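Local structure of E3 19 kDa protein (Human adenovirus E serotype 4, 5IRO) at residues Q45-T50 with L55-Q60. The protein probably binds and retains class I heavy chains in the endoplasmic reticulum of the infected cell, keeping them from the cell surface. Residues are numbered along the deposited sequence; the frame is centred on the assembly and turned at random.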
ATOM      1  N   GLN D  45       0.042  -5.668 -27.928  1.00 38.99           N
ATOM      2  CA  GLN D  45       0.575  -4.319 -28.042  1.00 39.50           C
ATOM      3  C   GLN D  45      -0.574  -3.323 -27.965  1.00 36.30           C
ATOM      4  O   GLN D  45      -1.635  -3.552 -28.540  1.00 40.09           O
ATOM      5  CB  GLN D  45       1.333  -4.176 -29.362  1.00 37.16           C
ATOM      6  CG  GLN D  45       1.597  -2.751 -29.819  1.00 36.88           C
ATOM      7  CD  GLN D  45       3.061  -2.379 -29.738  1.00 32.92           C
ATOM      8  OE1 GLN D  45       3.934  -3.246 -29.770  1.00 35.13           O
ATOM      9  NE2 GLN D  45       3.340  -1.086 -29.642  1.00 30.65           N
ATOM     10  N   TYR D  46      -0.363  -2.221 -27.254  1.00 44.76           N
ATOM     11  CA  TYR D  46      -1.411  -1.224 -27.071  1.00 48.91           C
ATOM     12  C   TYR D  46      -0.975   0.116 -27.664  1.00 49.21           C
ATOM     13  O   TYR D  46      -1.452   0.507 -28.728  1.00 54.54           O
ATOM     14  CB  TYR D  46      -1.768  -1.086 -25.585  1.00 44.90           C
ATOM     15  CG  TYR D  46      -2.684   0.075 -25.255  1.00 45.89           C
ATOM     16  CD1 TYR D  46      -3.758   0.400 -26.076  1.00 43.31           C
ATOM     17  CD2 TYR D  46      -2.476   0.843 -24.117  1.00 41.13           C
ATOM     18  CE1 TYR D  46      -4.590   1.460 -25.776  1.00 45.08           C
ATOM     19  CE2 TYR D  46      -3.305   1.903 -23.808  1.00 39.99           C
ATOM     20  CZ  TYR D  46      -4.360   2.208 -24.640  1.00 41.09           C
ATOM     21  OH  TYR D  46      -5.189   3.262 -24.336  1.00 44.91           O
ATOM     22  N   LYS D  47      -0.075   0.822 -26.985  1.00 26.66           N
ATOM     23  CA  LYS D  47       0.439   2.079 -27.519  1.00 25.87           C
ATOM     24  C   LYS D  47       1.784   1.858 -28.197  1.00 29.21           C
ATOM     25  O   LYS D  47       1.861   1.504 -29.376  1.00 32.10           O
ATOM     26  CB  LYS D  47       0.631   3.099 -26.392  1.00 22.44           C
ATOM     27  CG  LYS D  47      -0.655   3.669 -25.807  1.00 27.78           C
ATOM     28  CD  LYS D  47      -0.364   4.583 -24.617  1.00 24.94           C
ATOM     29  CE  LYS D  47      -1.643   5.112 -23.978  1.00 27.58           C
ATOM     30  NZ  LYS D  47      -1.386   5.783 -22.669  1.00 24.37           N
ATOM     31  N   ASN D  48       2.840   2.068 -27.422  1.00 27.13           N
ATOM     32  CA  ASN D  48       4.205   1.865 -27.871  1.00 36.22           C
ATOM     33  C   ASN D  48       4.832   0.888 -26.895  1.00 28.51           C
ATOM     34  O   ASN D  48       6.052   0.763 -26.791  1.00 33.05           O
ATOM     35  CB  ASN D  48       4.965   3.190 -27.902  1.00 37.63           C
ATOM     36  CG  ASN D  48       4.325   4.202 -28.834  1.00 38.81           C
ATOM     37  OD1 ASN D  48       3.713   3.838 -29.836  1.00 35.17           O
ATOM     38  ND2 ASN D  48       4.457   5.481 -28.500  1.00 38.07           N
ATOM     39  N   LYS D  49       3.953   0.198 -26.177  1.00 16.71           N
ATOM     40  CA  LYS D  49       4.341  -0.753 -25.154  1.00 15.23           C
ATOM     41  C   LYS D  49       3.871  -2.136 -25.573  1.00 22.04           C
ATOM     42  O   LYS D  49       2.715  -2.325 -25.951  1.00 16.88           O
ATOM     43  CB  LYS D  49       3.732  -0.365 -23.804  1.00 15.70           C
ATOM     44  CG  LYS D  49       3.854  -1.426 -22.723  1.00 21.81           C
ATOM     45  CD  LYS D  49       3.181  -0.968 -21.437  1.00 17.27           C
ATOM     46  CE  LYS D  49       3.360  -1.982 -20.321  1.00 18.04           C
ATOM     47  NZ  LYS D  49       2.847  -1.464 -19.022  1.00 15.96           N
ATOM     48  N   THR D  50       4.777  -3.102 -25.489  1.00 49.32           N
ATOM     49  CA  THR D  50       4.487  -4.474 -25.868  1.00 50.23           C
ATOM     50  C   THR D  50       4.692  -5.313 -24.623  1.00 50.73           C
ATOM     51  O   THR D  50       5.735  -5.219 -23.979  1.00 59.10           O
ATOM     52  CB  THR D  50       5.462  -4.975 -26.953  1.00 60.84           C
ATOM     53  OG1 THR D  50       6.440  -5.837 -26.359  1.00 69.81           O
ATOM     54  CG2 THR D  50       6.171  -3.805 -27.624  1.00 52.04           C
ATOM     55  N   LEU D  55      -1.268  -6.967 -20.627  1.00 15.79           N
ATOM     56  CA  LEU D  55      -0.694  -5.632 -20.722  1.00  6.29           C
ATOM     57  C   LEU D  55      -1.400  -4.689 -19.752  1.00 19.08           C
ATOM     58  O   LEU D  55      -2.595  -4.825 -19.504  1.00 19.95           O
ATOM     59  CB  LEU D  55      -0.817  -5.119 -22.163  1.00 12.43           C
ATOM     60  CG  LEU D  55       0.114  -4.004 -22.653  1.00 10.86           C
ATOM     61  CD1 LEU D  55       0.326  -4.105 -24.156  1.00 18.50           C
ATOM     62  CD2 LEU D  55      -0.439  -2.638 -22.299  1.00 17.02           C
ATOM     63  N   ALA D  56      -0.651  -3.744 -19.192  1.00 31.08           N
ATOM     64  CA  ALA D  56      -1.232  -2.742 -18.305  1.00 30.02           C
ATOM     65  C   ALA D  56      -0.730  -1.345 -18.647  1.00 33.43           C
ATOM     66  O   ALA D  56       0.470  -1.079 -18.601  1.00 37.05           O
ATOM     67  CB  ALA D  56      -0.926  -3.074 -16.854  1.00 27.19           C
ATOM     68  N   SER D  57      -1.656  -0.457 -18.991  1.00 16.33           N
ATOM     69  CA  SER D  57      -1.308   0.926 -19.290  1.00 22.87           C
ATOM     70  C   SER D  57      -2.351   1.895 -18.749  1.00 28.68           C
ATOM     71  O   SER D  57      -2.995   1.630 -17.734  1.00 25.25           O
ATOM     72  CB  SER D  57      -1.143   1.129 -20.796  1.00 21.01           C
ATOM     73  OG  SER D  57      -0.792   2.471 -21.086  1.00 20.90           O
ATOM     74  N   THR D  58      -2.508   3.020 -19.437  1.00 44.40           N
ATOM     75  CA  THR D  58      -3.489   4.023 -19.053  1.00 45.72           C
ATOM     76  C   THR D  58      -4.155   4.626 -20.275  1.00 46.13           C
ATOM     77  O   THR D  58      -3.581   4.624 -21.363  1.00 48.32           O
ATOM     78  CB  THR D  58      -2.844   5.175 -18.269  1.00 48.30           C
ATOM     79  OG1 THR D  58      -1.567   4.763 -17.766  1.00 61.20           O
ATOM     80  CG2 THR D  58      -3.748   5.619 -17.128  1.00 51.68           C
ATOM     81  N   TRP D  59      -5.370   5.137 -20.100  1.00 35.38           N
ATOM     82  CA  TRP D  59      -6.013   5.873 -21.183  1.00 31.20           C
ATOM     83  C   TRP D  59      -6.406   7.292 -20.776  1.00 33.36           C
ATOM     84  O   TRP D  59      -7.005   7.510 -19.721  1.00 39.70           O
ATOM     85  CB  TRP D  59      -7.224   5.115 -21.735  1.00 38.24           C
ATOM     86  CG  TRP D  59      -7.795   5.748 -22.971  1.00 32.14           C
ATOM     87  CD1 TRP D  59      -7.432   5.506 -24.265  1.00 29.05           C
ATOM     88  CD2 TRP D  59      -8.849   6.715 -23.025  1.00 28.02           C
ATOM     89  NE1 TRP D  59      -8.187   6.276 -25.119  1.00 32.03           N
ATOM     90  CE2 TRP D  59      -9.066   7.025 -24.381  1.00 31.50           C
ATOM     91  CE3 TRP D  59      -9.628   7.354 -22.054  1.00 27.99           C
ATOM     92  CZ2 TRP D  59     -10.030   7.944 -24.792  1.00 27.59           C
ATOM     93  CZ3 TRP D  59     -10.582   8.264 -22.463  1.00 30.29           C
ATOM     94  CH2 TRP D  59     -10.774   8.553 -23.818  1.00 27.01           C
ATOM     95  N   GLN D  60      -6.046   8.247 -21.630  1.00 22.02           N
ATOM     96  CA  GLN D  60      -6.457   9.641 -21.498  1.00 19.81           C
ATOM     97  C   GLN D  60      -6.894  10.109 -22.889  1.00 22.94           C
ATOM     98  O   GLN D  60      -6.551   9.466 -23.881  1.00 26.42           O
ATOM     99  CB  GLN D  60      -5.311  10.511 -20.958  1.00 20.70           C
ATOM    100  CG  GLN D  60      -4.164  10.754 -21.935  1.00 22.83           C
ATOM    101  CD  GLN D  60      -3.080  11.657 -21.361  1.00 21.85           C
ATOM    102  OE1 GLN D  60      -3.322  12.419 -20.426  1.00 27.88           O
ATOM    103  NE2 GLN D  60      -1.882  11.585 -21.933  1.00 24.65           N
TER
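The ring of Tyr-46 turns one edge to strand 54-59, where Ser-57 CB lies 3.6 Å from Tyr-46 CD2 and Ser-57 OG and Thr-58 O sit in the ring plane, while CG of Lys-47 covers part of one face near the rim. The small serine lets that edge come close. With CG anti to the backbone N (chi1 171°), the phenol runs out along the strand until Tyr-46 OH lies 3.2 Å from Trp-59 CD1, at the indole edge, the two side chains crossing at about a right angle. A tyrosine suits this buried place because its hydroxyl still finds a hydrogen-bond partner, Pro-64 O; Phe-87 meets both rings. Leu-55 offers the loop two apolar methyls, CD2 3.9 Å from Tyr-46 CB and CD1 against the backbone. Two extended lysines are long enough to reach both a strand carbonyl and a carboxylate. Lys-47 NZ donates to Thr-58 O at 2.8 Å from above the carbonyl plane and makes a salt bridge with Asp-63. Lys-49 NZ approaches Ala-56 O, implausibly closely as modelled, and pairs with an acidic side chain on another protein's chain. In this part of the adenovirus GP19K protein, the loop leaving strand 43-45 of one antiparallel sheet packs against an edge strand of the other, as counted within this chain.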